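Local coordinates for extracellular ligand-binding receptor (Desulfohalobium retbaense DSM 5692, PDB 5ERE), which probably serves as an extracellular small-molecule sensor that binds 2-oxo-4-methylpentanoic acid, cytosine and calcium, at residues E20-V25 against G253-A259; A121-D125 against M327-Q331; A130-M134 against L184-E189; F281-G286 against F298-G302; T383-T387 against F449-V453. All coordinates share one frame; numbering follows the deposited sequence.

Contact 1 of 5, residues E20-V25 against G253-A259; sequences EQQRAV and GFFGVEA. With COI (2-oxo-4-methylpentanoic acid), chain B.
Glu20 reaches across to the start of the facing helix and takes two backbone N-H groups with its carboxylate. Gly253 N, at the N-cap position, gives an almost straight bond to Glu20 OE1 (3.1 Å, 173°), coming from above the carboxylate plane. Gly256 N meets Glu20 OE2 on its anti side at 2.9 Å. The chain can span this gap because CG stands anti to the backbone N (chi1 -180°) and the rest is extended. A negative group at this helix end is likely to be favoured by the helix dipole. One turn further along helix 15-32, Ala24 CB sits 3.3 Å from Gly256 O. Ala259 CB packs on Val25 CG2 at 4.1 Å. Helices 15-32 and 254-271 run roughly parallel here, their axes 7.9 Å apart at -33°, within the periplasmic-binding-protein fold. Gln21 lays CG on Phe255 CB at 3.7 Å, its amide nearly perpendicular to the ring. Its NE2 donates to a water that in turn donates to Phe255 O and Glu258 OE1. Phe255 belongs to the ligand pocket, and the oxo acid's O3 lies at the ring edge, 3.4 Å from CE1. Further out, Arg214 forms a salt bridge with Glu20 OE1.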
# COMPACT_ATOMS: atom_id res chain seq x y z
N GLU A 20 19.28 20.23 2.70
CA GLU A 20 19.14 19.36 1.56
C GLU A 20 18.12 19.93 0.56
O GLU A 20 18.37 20.00 -0.65
CB GLU A 20 18.70 17.97 2.03
CG GLU A 20 18.53 16.98 0.88
CD GLU A 20 18.35 15.56 1.33
OE1 GLU A 20 19.33 14.94 1.82
OE2 GLU A 20 17.23 15.05 1.18
N GLN A 21 16.98 20.35 1.08
CA GLN A 21 15.92 20.89 0.24
C GLN A 21 16.39 22.18 -0.44
O GLN A 21 16.10 22.38 -1.62
CB GLN A 21 14.66 21.13 1.06
CG GLN A 21 14.03 19.87 1.56
CD GLN A 21 12.94 20.12 2.62
OE1 GLN A 21 13.13 20.90 3.55
NE2 GLN A 21 11.80 19.50 2.45
N GLN A 22 17.09 23.04 0.30
CA GLN A 22 17.64 24.28 -0.23
C GLN A 22 18.61 24.01 -1.35
O GLN A 22 18.53 24.64 -2.40
CB GLN A 22 18.34 25.05 0.87
CG GLN A 22 19.12 26.30 0.45
CD GLN A 22 20.17 26.64 1.49
OE1 GLN A 22 19.93 27.43 2.39
NE2 GLN A 22 21.36 26.01 1.39
N ARG A 23 19.55 23.10 -1.11
CA ARG A 23 20.46 22.64 -2.14
C ARG A 23 19.78 22.14 -3.40
O ARG A 23 20.17 22.50 -4.54
CB ARG A 23 21.33 21.53 -1.54
CG ARG A 23 22.33 22.07 -0.59
CD ARG A 23 23.10 20.94 0.10
NE ARG A 23 24.19 21.47 0.91
CZ ARG A 23 24.95 20.73 1.70
NH1 ARG A 23 24.74 19.43 1.81
NH2 ARG A 23 25.93 21.28 2.39
N ALA A 24 18.74 21.31 -3.22
CA ALA A 24 18.11 20.71 -4.39
C ALA A 24 17.36 21.77 -5.22
O ALA A 24 17.37 21.73 -6.44
CB ALA A 24 17.23 19.63 -3.99
N VAL A 25 16.76 22.74 -4.53
CA VAL A 25 16.02 23.82 -5.15
C VAL A 25 16.93 24.71 -5.96
O VAL A 25 16.57 25.13 -7.06
CB VAL A 25 15.29 24.63 -4.10
CG1 VAL A 25 14.84 25.97 -4.64
CG2 VAL A 25 14.10 23.84 -3.63
N GLY A 253 18.79 12.67 -0.16
CA GLY A 253 17.73 11.77 0.22
C GLY A 253 16.37 12.19 -0.31
O GLY A 253 16.29 12.98 -1.25
N PHE A 254 15.32 11.69 0.30
CA PHE A 254 13.96 11.89 -0.18
C PHE A 254 13.63 13.35 -0.38
O PHE A 254 12.98 13.74 -1.38
CB PHE A 254 12.91 11.31 0.79
CG PHE A 254 11.55 11.84 0.54
CD1 PHE A 254 10.80 11.33 -0.51
CD2 PHE A 254 11.06 12.90 1.27
CE1 PHE A 254 9.56 11.86 -0.81
CE2 PHE A 254 9.82 13.44 0.97
CZ PHE A 254 9.07 12.92 -0.07
N PHE A 255 14.03 14.17 0.58
CA PHE A 255 13.56 15.54 0.56
C PHE A 255 14.17 16.35 -0.57
O PHE A 255 13.48 17.15 -1.16
CB PHE A 255 13.86 16.20 1.88
CG PHE A 255 13.20 15.51 3.04
CD1 PHE A 255 11.92 15.84 3.42
CD2 PHE A 255 13.87 14.49 3.73
CE1 PHE A 255 11.29 15.20 4.50
CE2 PHE A 255 13.24 13.83 4.81
CZ PHE A 255 11.94 14.19 5.18
N GLY A 256 15.46 16.15 -0.84
CA GLY A 256 16.09 16.71 -2.02
C GLY A 256 15.41 16.27 -3.31
O GLY A 256 15.10 17.10 -4.17
N VAL A 257 15.17 14.97 -3.44
CA VAL A 257 14.57 14.41 -4.65
C VAL A 257 13.19 15.03 -4.88
O VAL A 257 12.84 15.46 -5.99
CB VAL A 257 14.45 12.86 -4.55
CG1 VAL A 257 13.58 12.27 -5.70
CG2 VAL A 257 15.81 12.22 -4.51
N GLU A 258 12.41 15.07 -3.81
CA GLU A 258 11.09 15.67 -3.85
C GLU A 258 11.12 17.15 -4.22
O GLU A 258 10.26 17.64 -4.95
CB GLU A 258 10.40 15.52 -2.47
CG GLU A 258 9.00 16.12 -2.43
CD GLU A 258 8.37 16.09 -1.01
OE1 GLU A 258 9.05 16.53 -0.04
OE2 GLU A 258 7.20 15.65 -0.90
N ALA A 259 12.06 17.87 -3.62
CA ALA A 259 12.14 19.29 -3.82
C ALA A 259 12.61 19.57 -5.27
O ALA A 259 12.12 20.52 -5.88
CB ALA A 259 13.07 19.91 -2.83
C1 COI B . 6.78 15.24 7.51
O1 COI B . 6.18 16.08 8.23
O2 COI B . 6.16 14.39 6.81
C2 COI B . 8.27 15.30 7.44
O3 COI B . 8.89 14.48 6.78
C3 COI B . 8.91 16.44 8.19
C4 COI B . 10.39 16.28 8.20
C5 COI B . 10.99 17.65 8.39
C6 COI B . 10.69 15.32 9.34
O HOH W 1 11.29 17.97 0.21

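Contact 2 of 5, residues A121-D125 against M327-Q331; sequences AYLTD and MLLTQ
The flat amide of Gln331 meets Ala121 O nearly in its own plane. Its NE2 donates to that oxygen at 2.9 Å and 161°. The donor is tilted slightly from the carbonyl plane. Gln331 OE1 sits 3.7 Å from Ala121 CB. The second flat group, the Tyr122 ring, meets the rings of Phe126 and Phe323 and touches strand 205-208. Met327, a selenomethionine, lies beside Ala121. Its CG stands anti to the backbone N (chi1 -175°) and the chain bends at chi3, which brings CE to 4.0 Å from Ala121 CB. SE lies 3.7 Å from Ala121 O. The contact joins helix 112-123 of the periplasmic-binding-protein part to the beginning of the long helix 324-357, which runs on toward the sensor part. Ala121 O is not taken up by its own helix: Asp125 N is 5.2 Å from it and makes a weak bond to Tyr122 O. The amide of Gln331 therefore supplies a donor to this carbonyl. An alanine at Gln331 would take away that N-H and is likely to leave Ala121 O without this mate and a gap beside Ala121 CB. On the opposite face of helix 324-357, Leu329 packs on Leu557 and Leu559.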
# COMPACT_ATOMS: atom_id res chain seq x y z
N ALA A 121 2.03 -4.37 6.88
CA ALA A 121 2.28 -5.72 6.38
C ALA A 121 3.43 -6.36 7.12
O ALA A 121 3.50 -7.58 7.22
CB ALA A 121 2.58 -5.73 4.88
N TYR A 122 4.37 -5.54 7.56
CA TYR A 122 5.52 -6.01 8.33
C TYR A 122 5.14 -6.15 9.81
O TYR A 122 5.43 -7.17 10.43
CB TYR A 122 6.68 -5.04 8.17
CG TYR A 122 7.95 -5.45 8.88
CD1 TYR A 122 8.67 -6.56 8.46
CD2 TYR A 122 8.44 -4.71 9.95
CE1 TYR A 122 9.84 -6.94 9.09
CE2 TYR A 122 9.61 -5.10 10.61
CZ TYR A 122 10.30 -6.22 10.16
OH TYR A 122 11.47 -6.63 10.77
N LEU A 123 4.49 -5.12 10.35
CA LEU A 123 4.25 -5.00 11.79
C LEU A 123 3.28 -6.05 12.32
O LEU A 123 3.21 -6.30 13.53
CB LEU A 123 3.71 -3.60 12.15
CG LEU A 123 4.69 -2.42 12.17
CD1 LEU A 123 4.02 -1.12 12.66
CD2 LEU A 123 5.89 -2.74 13.02
N THR A 124 2.53 -6.66 11.41
CA THR A 124 1.47 -7.56 11.82
C THR A 124 2.04 -8.87 12.42
O THR A 124 1.34 -9.56 13.14
CB THR A 124 0.50 -7.83 10.62
OG1 THR A 124 -0.73 -8.41 11.09
CG2 THR A 124 1.13 -8.71 9.55
N ASP A 125 3.32 -9.17 12.19
CA ASP A 125 3.96 -10.36 12.75
C ASP A 125 4.65 -10.09 14.09
O ASP A 125 5.51 -10.87 14.53
CB ASP A 125 4.96 -10.93 11.76
CG ASP A 125 4.30 -11.40 10.48
OD1 ASP A 125 3.15 -11.88 10.56
OD2 ASP A 125 4.93 -11.27 9.41
N MSE A 327 7.40 -12.33 1.36
CA MSE A 327 6.37 -11.99 2.34
C MSE A 327 5.00 -11.64 1.70
O MSE A 327 3.93 -12.14 2.08
CB MSE A 327 6.83 -10.80 3.14
CG MSE A 327 5.89 -10.44 4.28
SE MSE A 327 6.28 -8.70 5.00
CE MSE A 327 5.76 -7.61 3.46
N LEU A 328 5.03 -10.75 0.73
CA LEU A 328 3.77 -10.32 0.13
C LEU A 328 3.11 -11.51 -0.57
O LEU A 328 1.91 -11.71 -0.46
CB LEU A 328 4.00 -9.15 -0.86
CG LEU A 328 4.26 -7.78 -0.22
CD1 LEU A 328 4.67 -6.73 -1.29
CD2 LEU A 328 3.02 -7.28 0.51
N LEU A 329 3.89 -12.35 -1.25
CA LEU A 329 3.29 -13.51 -1.90
C LEU A 329 2.67 -14.45 -0.88
O LEU A 329 1.52 -14.88 -1.03
CB LEU A 329 4.34 -14.26 -2.71
CG LEU A 329 3.83 -15.48 -3.47
CD1 LEU A 329 2.71 -15.12 -4.51
CD2 LEU A 329 5.00 -16.10 -4.15
N THR A 330 3.41 -14.76 0.18
CA THR A 330 2.90 -15.65 1.21
C THR A 330 1.66 -15.12 1.87
O THR A 330 0.69 -15.85 2.04
CB THR A 330 3.97 -15.92 2.31
OG1 THR A 330 5.13 -16.48 1.68
CG2 THR A 330 3.43 -16.89 3.33
N GLN A 331 1.68 -13.84 2.23
CA GLN A 331 0.51 -13.22 2.85
C GLN A 331 -0.72 -13.29 1.96
O GLN A 331 -1.84 -13.43 2.42
CB GLN A 331 0.82 -11.77 3.22
CG GLN A 331 1.77 -11.65 4.42
CD GLN A 331 2.18 -10.22 4.73
OE1 GLN A 331 1.94 -9.30 3.94
NE2 GLN A 331 2.80 -10.03 5.89

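Contact 3 of 5, residues A130-M134 against L184-E189; sequences AVLAM and LISAGE
Ala133 and Ile185 form the tight part of this contact. Ala133 CB lies 3.6 Å from Ile185 CB, on one face of a mixed sheet whose two strands here run parallel. Val131 CG1 crosses Ile185 CG1 there at 4.1 Å. On the other face Leu132 CB meets Leu184 CD2 at 3.9 Å. Two backbone bonds join the strands: Ile185 N to Leu132 O, and Met134 N to Ile185 O at 3.1 Å and 167°. Beyond Ile185, the centre of an inverse gamma turn, the backbone bonding ends, and Met134 keeps the contact by its side chain. This selenomethionine holds CG between its backbone N and carbonyl carbon (chi1 58°) and bends at chi3. Its CE thereby rests 3.6 Å from Ser186 CA and 3.6 Å from Glu189 OE2; the Met134 and Glu189 side chains cross at about a right angle. Glu189 OE2 and Ser186 OG are both bonded to Tyr160 OH. The Met134 side chain reaches to about 4 Å from the bound oxo acid, so this end borders the ligand site. Strand 129-134 lies between strands 154-160 and 181-185, as in a Rossmann-like alpha/beta lobe. Helix 137-149 covers Val131, Ala133 and Ile185, while helix 190-199 covers Leu132 and Leu184 through Ile193.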
# COMPACT_ATOMS: atom_id res chain seq x y z
N ALA A 130 6.04 -1.13 20.43
CA ALA A 130 6.21 0.20 21.04
C ALA A 130 6.45 1.27 19.96
O ALA A 130 7.10 1.00 18.94
CB ALA A 130 7.37 0.18 22.04
N VAL A 131 5.90 2.46 20.20
CA VAL A 131 6.14 3.62 19.36
C VAL A 131 6.77 4.75 20.18
O VAL A 131 6.25 5.13 21.22
CB VAL A 131 4.84 4.15 18.71
CG1 VAL A 131 5.14 5.19 17.55
CG2 VAL A 131 4.03 3.01 18.20
N LEU A 132 7.89 5.26 19.69
CA LEU A 132 8.44 6.53 20.13
C LEU A 132 8.40 7.54 18.97
O LEU A 132 9.09 7.33 17.95
CB LEU A 132 9.88 6.34 20.63
CG LEU A 132 10.61 7.54 21.24
CD1 LEU A 132 9.79 8.25 22.32
CD2 LEU A 132 11.93 7.06 21.82
N ALA A 133 7.60 8.61 19.11
CA ALA A 133 7.36 9.55 18.00
C ALA A 133 7.64 11.00 18.35
O ALA A 133 7.36 11.48 19.45
CB ALA A 133 5.93 9.42 17.52
N MSE A 134 8.18 11.72 17.38
CA MSE A 134 8.41 13.15 17.50
C MSE A 134 7.13 13.82 17.92
O MSE A 134 6.07 13.49 17.42
CB MSE A 134 8.92 13.75 16.15
CG MSE A 134 8.00 13.54 14.98
SE MSE A 134 8.75 14.33 13.26
CE MSE A 134 10.30 13.17 13.01
N LEU A 184 9.99 3.96 15.45
CA LEU A 184 10.45 5.33 15.62
C LEU A 184 9.89 6.29 14.57
O LEU A 184 10.27 6.20 13.40
CB LEU A 184 11.96 5.35 15.56
CG LEU A 184 12.57 4.34 16.54
CD1 LEU A 184 14.03 4.36 16.33
CD2 LEU A 184 12.22 4.66 18.02
N ILE A 185 9.02 7.22 14.97
CA ILE A 185 8.58 8.24 14.02
C ILE A 185 9.60 9.39 14.14
O ILE A 185 9.44 10.36 14.88
CB ILE A 185 7.13 8.71 14.25
CG1 ILE A 185 6.17 7.52 14.38
CG2 ILE A 185 6.68 9.59 13.09
CD1 ILE A 185 6.29 6.45 13.27
N SER A 186 10.68 9.22 13.39
CA SER A 186 11.91 9.97 13.52
C SER A 186 12.56 10.20 12.16
O SER A 186 12.49 9.37 11.25
CB SER A 186 12.92 9.23 14.41
OG SER A 186 12.35 8.71 15.59
N ALA A 187 13.26 11.31 12.05
CA ALA A 187 14.21 11.50 10.97
C ALA A 187 15.60 11.11 11.50
O ALA A 187 15.74 10.06 12.16
CB ALA A 187 14.15 12.95 10.45
N GLY A 188 16.62 11.91 11.24
CA GLY A 188 18.00 11.49 11.52
C GLY A 188 18.30 11.25 13.01
O GLY A 188 19.24 10.52 13.33
N GLU A 189 17.51 11.85 13.90
CA GLU A 189 17.73 11.77 15.35
C GLU A 189 17.55 10.31 15.83
O GLU A 189 17.90 9.96 16.96
CB GLU A 189 16.78 12.72 16.14
CG GLU A 189 15.29 12.33 16.15
CD GLU A 189 14.53 12.86 14.92
OE1 GLU A 189 15.19 13.30 14.00
OE2 GLU A 189 13.27 12.85 14.94

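Contact 4 of 5, residues F281-G286 against F298-G302; sequences FEWYAG and FANDG. With CA (calcium ion), chain E.
Tyr284 turns its ring edge onto a face of Phe298 in an edge-to-face stack, planes at 62°, with Tyr284 CD1 3.8 Å from Phe298 CZ near the rim. The contact joins the C-terminal end of helix 277-284 to a type I beta turn, Ala299 to Gly302, in the periplasmic-binding-protein fold. The two side chains lie side by side and point the same way. Phe298 CB also sits 3.3 Å from Tyr284 O. Both rings touch Ile106, and Tyr284 OH is bonded to Thr265. An alanine in place of Phe298 would remove the ring and would probably leave the edge of Tyr284 without its face, opening a gap against Ile106. At the turn, Gly286 N makes weak bonds to Phe298 O (2.9 Å) and Ala299 O (3.5 Å). Phe281 brings its CZ edge to 3.6 Å from Asp301 O. Gly302 packs so closely on that ring that a side chain would clash with it. The helix end also carries a calcium site, completed by Asn287. Glu282 bends at chi2 to chelate with both backbone and side chain. The ion lies 2.2 Å from Glu282 O, 2.4 Å from Glu282 OE2 and 2.4 Å from Ala285 O.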
# COMPACT_ATOMS: atom_id res chain seq x y z
N PHE A 281 -3.06 24.95 -9.21
CA PHE A 281 -3.61 23.72 -8.65
C PHE A 281 -4.00 22.74 -9.78
O PHE A 281 -3.62 21.56 -9.75
CB PHE A 281 -4.80 24.05 -7.73
CG PHE A 281 -5.29 22.90 -6.89
CD1 PHE A 281 -6.13 21.94 -7.42
CD2 PHE A 281 -4.95 22.82 -5.54
CE1 PHE A 281 -6.59 20.90 -6.65
CE2 PHE A 281 -5.41 21.78 -4.76
CZ PHE A 281 -6.22 20.82 -5.30
N GLU A 282 -4.71 23.22 -10.80
CA GLU A 282 -5.13 22.35 -11.90
C GLU A 282 -3.94 21.79 -12.70
O GLU A 282 -4.01 20.69 -13.30
CB GLU A 282 -6.10 23.11 -12.84
CG GLU A 282 -6.56 22.25 -14.02
CD GLU A 282 -7.34 21.02 -13.58
OE1 GLU A 282 -8.37 21.22 -12.90
OE2 GLU A 282 -6.92 19.86 -13.88
N TRP A 283 -2.87 22.54 -12.75
CA TRP A 283 -1.65 22.05 -13.36
C TRP A 283 -1.26 20.69 -12.80
O TRP A 283 -0.77 19.80 -13.53
CB TRP A 283 -0.52 23.04 -13.11
CG TRP A 283 0.73 22.62 -13.74
CD1 TRP A 283 1.73 21.87 -13.18
CD2 TRP A 283 1.13 22.90 -15.08
NE1 TRP A 283 2.73 21.68 -14.09
CE2 TRP A 283 2.39 22.29 -15.27
CE3 TRP A 283 0.55 23.61 -16.14
CZ2 TRP A 283 3.07 22.38 -16.46
CZ3 TRP A 283 1.24 23.70 -17.33
CH2 TRP A 283 2.48 23.08 -17.48
N TYR A 284 -1.42 20.56 -11.49
CA TYR A 284 -1.02 19.32 -10.82
C TYR A 284 -2.17 18.32 -10.71
O TYR A 284 -1.98 17.14 -10.98
CB TYR A 284 -0.45 19.67 -9.44
CG TYR A 284 0.93 20.28 -9.50
CD1 TYR A 284 2.06 19.48 -9.61
CD2 TYR A 284 1.10 21.65 -9.39
CE1 TYR A 284 3.33 20.05 -9.69
CE2 TYR A 284 2.33 22.22 -9.44
CZ TYR A 284 3.45 21.42 -9.59
OH TYR A 284 4.67 22.03 -9.61
N ALA A 285 -3.37 18.80 -10.35
CA ALA A 285 -4.48 17.93 -9.99
C ALA A 285 -4.86 17.04 -11.17
O ALA A 285 -5.15 17.53 -12.25
CB ALA A 285 -5.71 18.79 -9.52
N GLY A 286 -4.89 15.72 -10.93
CA GLY A 286 -5.21 14.74 -11.95
C GLY A 286 -4.06 14.35 -12.87
O GLY A 286 -4.21 13.50 -13.75
N PHE A 298 -1.13 12.71 -9.39
CA PHE A 298 -1.87 13.51 -8.41
C PHE A 298 -3.38 13.25 -8.52
O PHE A 298 -3.97 13.29 -9.61
CB PHE A 298 -1.59 14.99 -8.57
CG PHE A 298 -0.20 15.41 -8.23
CD1 PHE A 298 0.82 15.24 -9.15
CD2 PHE A 298 0.10 16.01 -7.02
CE1 PHE A 298 2.10 15.65 -8.89
CE2 PHE A 298 1.40 16.43 -6.74
CZ PHE A 298 2.41 16.26 -7.71
N ALA A 299 -4.02 13.01 -7.37
CA ALA A 299 -5.47 12.85 -7.30
C ALA A 299 -6.13 14.19 -7.56
O ALA A 299 -5.44 15.22 -7.53
CB ALA A 299 -5.90 12.32 -5.88
N ASN A 300 -7.44 14.18 -7.78
CA ASN A 300 -8.22 15.42 -7.89
C ASN A 300 -8.08 16.34 -6.67
O ASN A 300 -8.17 17.55 -6.82
CB ASN A 300 -9.71 15.12 -8.11
CG ASN A 300 -10.00 14.53 -9.49
OD1 ASN A 300 -9.13 14.51 -10.38
ND2 ASN A 300 -11.24 14.05 -9.69
N ASP A 301 -7.87 15.81 -5.46
CA ASP A 301 -7.78 16.67 -4.28
C ASP A 301 -6.37 17.23 -4.12
O ASP A 301 -6.06 17.92 -3.14
CB ASP A 301 -8.24 15.91 -3.00
CG ASP A 301 -7.33 14.73 -2.61
OD1 ASP A 301 -6.36 14.42 -3.32
OD2 ASP A 301 -7.61 14.09 -1.57
N GLY A 302 -5.48 16.93 -5.07
CA GLY A 302 -4.15 17.54 -5.04
C GLY A 302 -3.06 16.78 -4.30
O GLY A 302 -2.03 17.35 -3.97
CA CA E . -4.84 18.83 -14.25

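Contact 5 of 5, residues T383-T387 against F449-V453; sequences TVDAT and FIGSV
Val384 and Ser452 face each other across an antiparallel sheet of the Cache-type sensor domain, a PAS-like fold, where strands 378-385 and 449-457 pair. Both side chains rise on the same face. Ser452 OG points back over its own backbone, between N and the carbonyl carbon (chi1 59°), and rests 3.5 Å from Val384 CB. The hydroxyl is hydrogen-bonded to Glu439, a residue of the cytosine pocket, and the Val384 side chain is about 6 Å from the bound cytosine. This face probably forms part of the second shell of that site. The two residues form a hydrogen-bonded pair: Val384 N to Ser452 O at 2.9 Å and Ser452 N to Val384 O at 2.8 Å, both in the carbonyl plane. On the other face lie Thr383 and Val453, a non-hydrogen-bonded pair. Thr383 CG2 comes to 4.3 Å from Val453 CG2, while Thr383 OG1 is bonded to Leu359 O. Helices 324-357 and 362-374 cover both residues, through Leu354 and Leu368. Gly451 has Val384 O close over its CA, at 3.1 Å, and its backbone angles call for glycine. At the far end the strands part. Phe449 folds its ring back along its own strand, with Gly451 N over the centre of one face, and His419 stacks on it. Ala386 CB lies only loosely by the ring, 4.4 Å from Phe449 CE2. Asp385 starts an Asx turn: its OD1 accepts both Thr387 N, from above the carboxylate plane, and Thr387 OG1, on its syn side at 2.6 Å.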
# COMPACT_ATOMS: atom_id res chain seq x y z
N THR A 383 -28.35 -25.56 -5.66
CA THR A 383 -28.36 -27.00 -5.54
C THR A 383 -28.57 -27.54 -6.93
O THR A 383 -29.19 -26.88 -7.77
CB THR A 383 -29.44 -27.52 -4.58
OG1 THR A 383 -30.72 -27.02 -4.96
CG2 THR A 383 -29.10 -27.09 -3.17
N VAL A 384 -28.04 -28.74 -7.14
CA VAL A 384 -27.94 -29.42 -8.43
C VAL A 384 -28.30 -30.89 -8.22
O VAL A 384 -27.67 -31.56 -7.39
CB VAL A 384 -26.52 -29.32 -9.03
CG1 VAL A 384 -26.45 -29.99 -10.40
CG2 VAL A 384 -26.07 -27.87 -9.13
N ASP A 385 -29.28 -31.41 -8.95
CA ASP A 385 -29.74 -32.79 -8.72
C ASP A 385 -28.85 -33.86 -9.38
O ASP A 385 -27.87 -33.56 -10.09
CB ASP A 385 -31.20 -32.97 -9.18
CG ASP A 385 -31.40 -32.84 -10.70
OD1 ASP A 385 -30.44 -33.03 -11.49
OD2 ASP A 385 -32.55 -32.56 -11.11
N ALA A 386 -29.21 -35.12 -9.14
CA ALA A 386 -28.41 -36.26 -9.58
C ALA A 386 -28.22 -36.29 -11.11
O ALA A 386 -27.36 -37.00 -11.61
CB ALA A 386 -29.05 -37.56 -9.08
N THR A 387 -28.99 -35.47 -11.83
CA THR A 387 -28.90 -35.37 -13.29
C THR A 387 -28.01 -34.21 -13.77
O THR A 387 -27.71 -34.09 -14.94
CB THR A 387 -30.30 -35.19 -13.93
OG1 THR A 387 -30.69 -33.80 -13.91
CG2 THR A 387 -31.34 -36.01 -13.18
N PHE A 449 -26.84 -40.82 -2.82
CA PHE A 449 -26.44 -39.58 -3.48
C PHE A 449 -27.63 -38.91 -4.13
O PHE A 449 -28.34 -39.53 -4.91
CB PHE A 449 -25.36 -39.88 -4.52
CG PHE A 449 -24.93 -38.68 -5.33
CD1 PHE A 449 -24.08 -37.73 -4.79
CD2 PHE A 449 -25.35 -38.53 -6.64
CE1 PHE A 449 -23.68 -36.64 -5.53
CE2 PHE A 449 -24.94 -37.44 -7.39
CZ PHE A 449 -24.10 -36.50 -6.83
N ILE A 450 -27.84 -37.63 -3.83
CA ILE A 450 -28.98 -36.91 -4.40
C ILE A 450 -28.58 -35.65 -5.18
O ILE A 450 -29.43 -34.99 -5.73
CB ILE A 450 -29.98 -36.56 -3.29
CG1 ILE A 450 -29.40 -35.58 -2.28
CG2 ILE A 450 -30.40 -37.84 -2.57
CD1 ILE A 450 -30.45 -35.09 -1.26
N GLY A 451 -27.29 -35.35 -5.25
CA GLY A 451 -26.82 -34.20 -6.00
C GLY A 451 -25.79 -33.41 -5.24
O GLY A 451 -24.99 -33.98 -4.49
N SER A 452 -25.80 -32.10 -5.40
CA SER A 452 -24.71 -31.30 -4.87
C SER A 452 -25.15 -29.90 -4.54
O SER A 452 -26.14 -29.41 -5.06
CB SER A 452 -23.54 -31.26 -5.87
OG SER A 452 -23.97 -30.70 -7.11
N VAL A 453 -24.35 -29.25 -3.69
CA VAL A 453 -24.56 -27.88 -3.32
C VAL A 453 -23.30 -27.10 -3.64
O VAL A 453 -22.17 -27.58 -3.45
CB VAL A 453 -24.97 -27.77 -1.81
CG1 VAL A 453 -23.90 -28.35 -0.89
CG2 VAL A 453 -25.28 -26.33 -1.42

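Contacts 1, 3 and 4 lie in the periplasmic-binding-protein part, and contact 5 in the sensor domain. Contacts 1 and 3 flank the oxo-acid pocket, their nearest atoms about 6 Å apart. Along the chain, contact 3 falls between the two segments of contact 1. Contact 4 follows, about 22 Å from contact 1 between centres; helix 277-284 comes next after helix 254-271. Contact 2 crosses contact 1 in sequence and ties helix 112-123 to helix 324-357. That helix packs on the sheet of contact 5, whose centre is about 41 Å from contact 2. It connects the two parts. Contact 5 lies about 67 Å from contact 1 between centres, so the ligand sites are far apart.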